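Local coordinates for protein xylosidase (Xanthomonas axonopodis pv. citri, PDB 6XN2) that probably hydrolyses beta-1,4-xylosidic linkages in xylo-oligosaccharides as a family GH43 glycoside hydrolase, at residues 29-32 / 33-37; 352-355 / 356-360; 135-138 / 139-143. One frame throughout, in Å; residues are numbered along the deposited sequence.

Contact 1 of 3, residues 29-32 / 33-37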
loop_
_atom_site.group_PDB
_atom_site.type_symbol
_atom_site.label_atom_id
_atom_site.label_comp_id
_atom_site.label_asym_id
_atom_site.label_seq_id
_atom_site.Cartn_x
_atom_site.Cartn_y
_atom_site.Cartn_z
ATOM N N SER A 29 -6.135 4.486 -27.374
ATOM C CA SER A 29 -6.396 5.314 -26.218
ATOM C C SER A 29 -5.320 5.041 -25.187
ATOM O O SER A 29 -4.915 5.934 -24.489
ATOM C CB SER A 29 -7.767 4.980 -25.640
ATOM O OG SER A 29 -8.292 6.047 -24.883
ATOM N N LEU A 30 -4.782 3.831 -25.139
ATOM C CA LEU A 30 -3.697 3.489 -24.260
ATOM C C LEU A 30 -2.388 3.952 -24.834
ATOM O O LEU A 30 -1.445 4.170 -24.117
ATOM C CB LEU A 30 -3.673 1.993 -24.040
ATOM C CG LEU A 30 -2.395 1.302 -23.611
ATOM C CD1 LEU A 30 -2.143 1.489 -22.140
ATOM C CD2 LEU A 30 -2.544 -0.162 -23.919
ATOM N N GLN A 31 -2.321 4.133 -26.139
ATOM C CA GLN A 31 -1.056 4.599 -26.625
ATOM C C GLN A 31 -0.939 6.060 -26.336
ATOM O O GLN A 31 0.097 6.522 -26.010
ATOM C CB GLN A 31 -0.865 4.316 -28.095
ATOM C CG GLN A 31 0.497 4.734 -28.623
ATOM C CD GLN A 31 1.669 4.143 -27.871
ATOM O OE1 GLN A 31 2.697 4.760 -27.806
ATOM N NE2 GLN A 31 1.518 2.961 -27.308
ATOM N N ALA A 32 -2.024 6.799 -26.322
ATOM C CA ALA A 32 -1.954 8.169 -25.943
ATOM C C ALA A 32 -1.449 8.302 -24.532
ATOM O O ALA A 32 -0.637 9.110 -24.271
ATOM C CB ALA A 32 -3.290 8.820 -26.078
ATOM N N LEU A 33 -1.943 7.495 -23.615
ATOM C CA LEU A 33 -1.506 7.600 -22.248
ATOM C C LEU A 33 -0.045 7.264 -22.082
ATOM O O LEU A 33 0.645 7.901 -21.353
ATOM C CB LEU A 33 -2.372 6.767 -21.345
ATOM C CG LEU A 33 -3.850 7.136 -21.379
ATOM C CD1 LEU A 33 -4.665 6.208 -20.509
ATOM C CD2 LEU A 33 -4.052 8.555 -20.949
ATOM N N ALA A 34 0.437 6.287 -22.817
ATOM C CA ALA A 34 1.834 5.926 -22.749
ATOM C C ALA A 34 2.731 7.072 -23.203
ATOM O O ALA A 34 3.766 7.269 -22.656
ATOM C CB ALA A 34 2.123 4.677 -23.536
ATOM N N ARG A 35 2.314 7.825 -24.200
ATOM C CA ARG A 35 3.084 8.936 -24.679
ATOM C C ARG A 35 3.119 10.100 -23.717
ATOM O O ARG A 35 4.060 10.821 -23.675
ATOM C CB ARG A 35 2.486 9.442 -25.973
ATOM C CG ARG A 35 2.468 8.441 -27.077
ATOM C CD ARG A 35 2.284 9.136 -28.391
ATOM N NE ARG A 35 0.969 8.978 -28.937
ATOM C CZ ARG A 35 0.181 9.966 -29.335
ATOM N NH1 ARG A 35 0.522 11.226 -29.223
ATOM N NH2 ARG A 35 -0.991 9.673 -29.815
ATOM N N THR A 36 2.064 10.285 -22.948
ATOM C CA THR A 36 2.044 11.434 -22.049
ATOM C C THR A 36 2.239 11.058 -20.575
ATOM O O THR A 36 2.144 11.919 -19.702
ATOM C CB THR A 36 0.729 12.239 -22.195
ATOM O OG1 THR A 36 -0.378 11.467 -21.715
ATOM C CG2 THR A 36 0.481 12.611 -23.662
ATOM N N ALA A 37 2.522 9.788 -20.296
ATOM C CA ALA A 37 2.830 9.355 -18.933
ATOM C C ALA A 37 3.921 10.228 -18.306
ATOM O O ALA A 37 4.931 10.533 -18.945
ATOM C CB ALA A 37 3.255 7.888 -18.923
#

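Contact 2 of 3, residues 352-355 / 356-360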
loop_
_atom_site.group_PDB
_atom_site.type_symbol
_atom_site.label_atom_id
_atom_site.label_comp_id
_atom_site.label_asym_id
_atom_site.label_seq_id
_atom_site.Cartn_x
_atom_site.Cartn_y
_atom_site.Cartn_z
ATOM N N THR A 352 -3.475 17.092 -6.627
ATOM C CA THR A 352 -3.668 15.900 -7.372
ATOM C C THR A 352 -2.575 15.662 -8.399
ATOM O O THR A 352 -2.182 16.532 -9.116
ATOM C CB THR A 352 -5.029 15.907 -8.078
ATOM O OG1 THR A 352 -6.044 16.187 -7.142
ATOM C CG2 THR A 352 -5.325 14.633 -8.670
ATOM N N ILE A 353 -2.095 14.448 -8.452
ATOM C CA ILE A 353 -1.111 14.071 -9.432
ATOM C C ILE A 353 -1.840 13.370 -10.566
ATOM O O ILE A 353 -2.602 12.514 -10.330
ATOM C CB ILE A 353 -0.064 13.148 -8.823
ATOM C CG1 ILE A 353 0.602 13.838 -7.654
ATOM C CG2 ILE A 353 0.946 12.734 -9.850
ATOM C CD1 ILE A 353 1.741 13.092 -7.049
ATOM N N TYR A 354 -1.605 13.793 -11.798
ATOM C CA TYR A 354 -2.236 13.222 -12.965
ATOM C C TYR A 354 -1.151 12.456 -13.669
ATOM O O TYR A 354 -0.298 13.034 -14.237
ATOM C CB TYR A 354 -2.848 14.333 -13.814
ATOM C CG TYR A 354 -4.029 14.995 -13.157
ATOM C CD1 TYR A 354 -3.865 16.037 -12.325
ATOM C CD2 TYR A 354 -5.293 14.529 -13.335
ATOM C CE1 TYR A 354 -4.930 16.619 -11.694
ATOM C CE2 TYR A 354 -6.361 15.111 -12.711
ATOM C CZ TYR A 354 -6.162 16.155 -11.890
ATOM O OH TYR A 354 -7.192 16.759 -11.263
ATOM N N PRO A 355 -1.235 11.138 -13.651
ATOM C CA PRO A 355 -0.155 10.258 -14.114
ATOM C C PRO A 355 0.081 10.279 -15.627
ATOM O O PRO A 355 1.113 9.785 -16.065
ATOM C CB PRO A 355 -0.616 8.867 -13.659
ATOM C CG PRO A 355 -2.097 8.976 -13.518
ATOM C CD PRO A 355 -2.361 10.383 -13.071
ATOM N N TYR A 356 -0.853 10.822 -16.405
ATOM C CA TYR A 356 -0.668 10.922 -17.852
ATOM C C TYR A 356 -0.894 12.358 -18.297
ATOM O O TYR A 356 -1.110 12.618 -19.472
ATOM C CB TYR A 356 -1.606 9.948 -18.583
ATOM C CG TYR A 356 -1.579 8.603 -17.904
ATOM C CD1 TYR A 356 -0.474 7.766 -18.032
ATOM C CD2 TYR A 356 -2.623 8.197 -17.080
ATOM C CE1 TYR A 356 -0.420 6.550 -17.380
ATOM C CE2 TYR A 356 -2.572 6.983 -16.417
ATOM C CZ TYR A 356 -1.473 6.166 -16.573
ATOM O OH TYR A 356 -1.419 4.960 -15.913
ATOM N N GLY A 357 -0.794 13.287 -17.350
ATOM C CA GLY A 357 -1.083 14.688 -17.608
ATOM C C GLY A 357 -2.520 15.030 -17.249
ATOM O O GLY A 357 -3.419 14.181 -17.325
ATOM N N GLU A 358 -2.755 16.275 -16.849
ATOM C CA GLU A 358 -4.100 16.665 -16.446
ATOM C C GLU A 358 -5.031 16.719 -17.658
ATOM O O GLU A 358 -6.238 16.540 -17.525
ATOM C CB GLU A 358 -4.089 18.011 -15.715
ATOM C CG GLU A 358 -5.488 18.483 -15.317
ATOM C CD GLU A 358 -5.478 19.654 -14.350
ATOM O OE1 GLU A 358 -4.405 19.958 -13.784
ATOM O OE2 GLU A 358 -6.550 20.264 -14.151
ATOM N N ASP A 359 -4.463 16.939 -18.839
ATOM C CA ASP A 359 -5.259 17.050 -20.061
ATOM C C ASP A 359 -5.624 15.691 -20.647
ATOM O O ASP A 359 -6.368 15.610 -21.621
ATOM C CB ASP A 359 -4.518 17.873 -21.117
ATOM C CG ASP A 359 -4.405 19.341 -20.743
ATOM O OD1 ASP A 359 -5.128 19.782 -19.821
ATOM O OD2 ASP A 359 -3.598 20.055 -21.378
ATOM N N ALA A 360 -5.100 14.624 -20.057
ATOM C CA ALA A 360 -5.306 13.292 -20.606
ATOM C C ALA A 360 -6.738 12.804 -20.406
ATOM O O ALA A 360 -7.417 13.185 -19.454
ATOM C CB ALA A 360 -4.326 12.305 -19.983
#

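Contact 3 of 3, residues 135-138 / 139-143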
loop_
_atom_site.group_PDB
_atom_site.type_symbol
_atom_site.label_atom_id
_atom_site.label_comp_id
_atom_site.label_asym_id
_atom_site.label_seq_id
_atom_site.Cartn_x
_atom_site.Cartn_y
_atom_site.Cartn_z
ATOM N N ALA A 135 -0.493 -12.828 2.756
ATOM C CA ALA A 135 -0.543 -14.035 1.947
ATOM C C ALA A 135 -1.763 -14.839 2.342
ATOM O O ALA A 135 -2.370 -14.593 3.383
ATOM C CB ALA A 135 0.735 -14.856 2.108
ATOM N N LYS A 136 -2.115 -15.800 1.502
ATOM C CA LYS A 136 -3.322 -16.582 1.693
ATOM C C LYS A 136 -2.985 -17.965 2.245
ATOM O O LYS A 136 -2.114 -18.656 1.710
ATOM C CB LYS A 136 -4.072 -16.689 0.364
ATOM C CG LYS A 136 -5.470 -17.238 0.480
ATOM C CD LYS A 136 -6.232 -17.086 -0.831
ATOM C CE LYS A 136 -6.920 -15.735 -0.918
ATOM N NZ LYS A 136 -7.407 -15.489 -2.307
ATOM N N ARG A 137 -3.701 -18.375 3.272
ATOM C CA ARG A 137 -3.533 -19.690 3.839
ATOM C C ARG A 137 -4.138 -20.726 2.925
ATOM O O ARG A 137 -4.918 -20.416 2.058
ATOM C CB ARG A 137 -4.233 -19.805 5.180
ATOM C CG ARG A 137 -3.796 -18.829 6.222
ATOM C CD ARG A 137 -4.353 -19.084 7.600
ATOM N NE ARG A 137 -5.759 -19.410 7.604
ATOM C CZ ARG A 137 -6.673 -18.816 8.354
ATOM N NH1 ARG A 137 -6.335 -17.832 9.131
ATOM N NH2 ARG A 137 -7.929 -19.189 8.300
ATOM N N ALA A 138 -3.806 -21.981 3.159
ATOM C CA ALA A 138 -4.359 -23.042 2.327
ATOM C C ALA A 138 -5.887 -23.010 2.314
ATOM O O ALA A 138 -6.503 -23.368 1.312
ATOM C CB ALA A 138 -3.869 -24.390 2.797
ATOM N N ASP A 139 -6.496 -22.567 3.413
ATOM C CA ASP A 139 -7.957 -22.531 3.499
ATOM C C ASP A 139 -8.567 -21.274 2.880
ATOM O O ASP A 139 -9.752 -20.992 3.068
ATOM C CB ASP A 139 -8.428 -22.675 4.955
ATOM C CG ASP A 139 -8.069 -21.474 5.838
ATOM O OD1 ASP A 139 -7.507 -20.464 5.356
ATOM O OD2 ASP A 139 -8.369 -21.548 7.047
ATOM N N GLY A 140 -7.753 -20.513 2.159
ATOM C CA GLY A 140 -8.255 -19.389 1.388
ATOM C C GLY A 140 -8.307 -18.047 2.100
ATOM O O GLY A 140 -8.627 -17.036 1.479
ATOM N N MET A 141 -7.984 -18.004 3.369
ATOM C CA MET A 141 -8.017 -16.778 4.105
ATOM C C MET A 141 -6.698 -16.024 4.107
ATOM O O MET A 141 -5.681 -16.584 4.372
ATOM C CB MET A 141 -8.384 -17.043 5.559
ATOM C CG MET A 141 -9.722 -17.703 5.818
ATOM S SD MET A 141 -11.117 -16.760 5.252
ATOM C CE MET A 141 -11.331 -17.377 3.642
ATOM N N PHE A 142 -6.763 -14.739 3.800
ATOM C CA PHE A 142 -5.600 -13.852 3.886
ATOM C C PHE A 142 -5.245 -13.548 5.334
ATOM O O PHE A 142 -6.125 -13.342 6.175
ATOM C CB PHE A 142 -5.851 -12.528 3.155
ATOM C CG PHE A 142 -5.534 -12.560 1.682
ATOM C CD1 PHE A 142 -4.242 -12.816 1.238
ATOM C CD2 PHE A 142 -6.514 -12.288 0.742
ATOM C CE1 PHE A 142 -3.944 -12.829 -0.110
ATOM C CE2 PHE A 142 -6.219 -12.291 -0.603
ATOM C CZ PHE A 142 -4.933 -12.563 -1.029
ATOM N N GLN A 143 -3.974 -13.387 5.597
ATOM C CA GLN A 143 -3.441 -12.954 6.868
ATOM C C GLN A 143 -2.119 -12.237 6.573
ATOM O O GLN A 143 -1.615 -12.263 5.510
ATOM C CB GLN A 143 -3.251 -14.079 7.872
ATOM C CG GLN A 143 -4.431 -14.357 8.765
ATOM C CD GLN A 143 -4.077 -15.192 9.969
ATOM O OE1 GLN A 143 -4.122 -16.366 9.919
ATOM N NE2 GLN A 143 -3.737 -14.566 11.030
#

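Contact 1 of 3, residues 29-32 / 33-37
Residues 30 to 36 are joined by i to i+4 backbone bonds of a short alpha helix, 29-36: Ala34 N to Leu30 O at 3.1 Å, Arg35 N to Gln31 O at 3.1 Å and Thr36 N to Ala32 O. The first bond of the row, Leu33 N to Ser29 O at 3.5 Å, is weak. Gln31 and Arg35 sit one turn apart, and their side chains cross at about a right angle. Gln31 bends at chi2 (55°), which carries its amide forward, toward the next turn, with OE1 3.8 Å from Arg35 CG and NE2 beside Ala34 CB. Arg35 CG also packs 3.2 Å from Gln31 O, and one face of the guanidinium lies over Ala32 CA. Leu33, the buried residue of the turn, lays CG against Ser29 O at 3.5 Å and continues onto Val303 and Tyr356. Thr36 OG1 hydrogen-bonds to Tyr356 O, which ties the last turn to the C-terminal loop. Between Gln31 and Arg35 the side-chain contact is thus made by a polar oxygen against methylene, while main-chain bonds hold the turns together; Thr36 adds a directed bond, and Leu33, with Leu30 and Ala34, forms the apolar side that meets the protein.

Contact 2 of 3, residues 352-355 / 356-360
Two successive type I beta turns, Tyr354 to Gly357 and Gly357 to Ala360, shape this C-terminal loop beyond strand 336-342 of the GH43 enzyme. The first is closed by Gly357 N donating to Tyr354 O at 3.2 Å, with the N-H pointing nearly straight (160°) but reaching the oxygen from above the carbonyl plane. Gly357, the residue shared by the turns, has a positive phi at which a CB would press on the preceding carbonyl oxygen. The chain then brings Glu358 over one face of the Tyr354 ring. Glu358 puts CG opposite its own nitrogen (chi1 178°) and stays extended beyond it, running across the ring: CG stands over the centre, 4.0 Å from the centroid, in a CH-pi contact, and the carboxylate stacks with its plane 19° from that of the ring. Pro355 and Tyr356 form a second pair on the buried side, where Pro355 CB lies over the Tyr356 ring, offset toward its rim. Tyr356 OH hydrogen-bonds to Asp324 OD2 and Val303 N, fixing the far end of this ring, while Pro355 rests on Leu299 of strand 292-299 and Tyr322 of strand 317-324. Among the atoms of the proline side chain, Pro355 CG comes nearest to the tyrosine ring, 3.5 Å from Tyr356 CE2.

Contact 3 of 3, residues 135-138 / 139-143
The Arg137 guanidinium carries Met141 CB over one face, 3.5 Å above its plane, and has Asp139 and Gln143 at its edge; the Phe142 ring has Lys136 CE over one face and Ala135 at its edge. Both groups belong to the beta hairpin of strands 128-136 and 142-149, whose type I turn 137-140 with a G1 bulge at Gly140 is closed by Gly140 N to Arg137 O at 2.8 Å and Arg137 N to Met141 O at 2.9 Å. Arg137 bends at chi3 (-44°) and grips Asp139 side-on. NE donates to OD1, tilted from the guanidinium plane, and NH2 meets the syn lone pair of OD2 at 2.7 Å in a salt bridge. Asp139 OD1 also accepts from Met141 N, forming an Asx turn, and the two donors reach this oxygen from opposite faces of the carboxylate plane. The third arm of the guanidinium, NH1, donates in its own plane to Gln143 OE1 at 2.8 Å, with the amide turned 88° against it. Three bonds therefore fix the rotation of the guanidinium. Lys136 and Phe142 form a non-hydrogen-bonded pair whose CH-pi contact places CE 3.8 Å from the ring centroid; Lys136 NZ continues to Gln116 OE1, and Phe142 packs on Trp118 and Ile169, both of the xylose pocket. The next pair, Ala135 with Gln143, is hydrogen-bonded: Ala135 N to Gln143 O and Gln143 N to Ala135 O, both 3.0 Å.

From the N terminus, contact 1 forms a helix turn ahead of the first strand, contact 3 closes the hairpin between strands 128-136 and 142-149, and contact 2 turns the chain in the C-terminal loop. The three are local and follow in series, none enclosing or crossing another. Contacts 1 and 2, far apart in sequence, meet in space: their centres lie about 11 Å apart, joined through a hydrogen bond between helix 29-36 and the turn and by Leu33 CD2 packed on Ala360 CB, so the N-terminal helix is tied to the C-terminal loop. Contact 3 touches neither; its centre lies about 37 Å from each of their centres, and contact 2 is across the chain's centre from it.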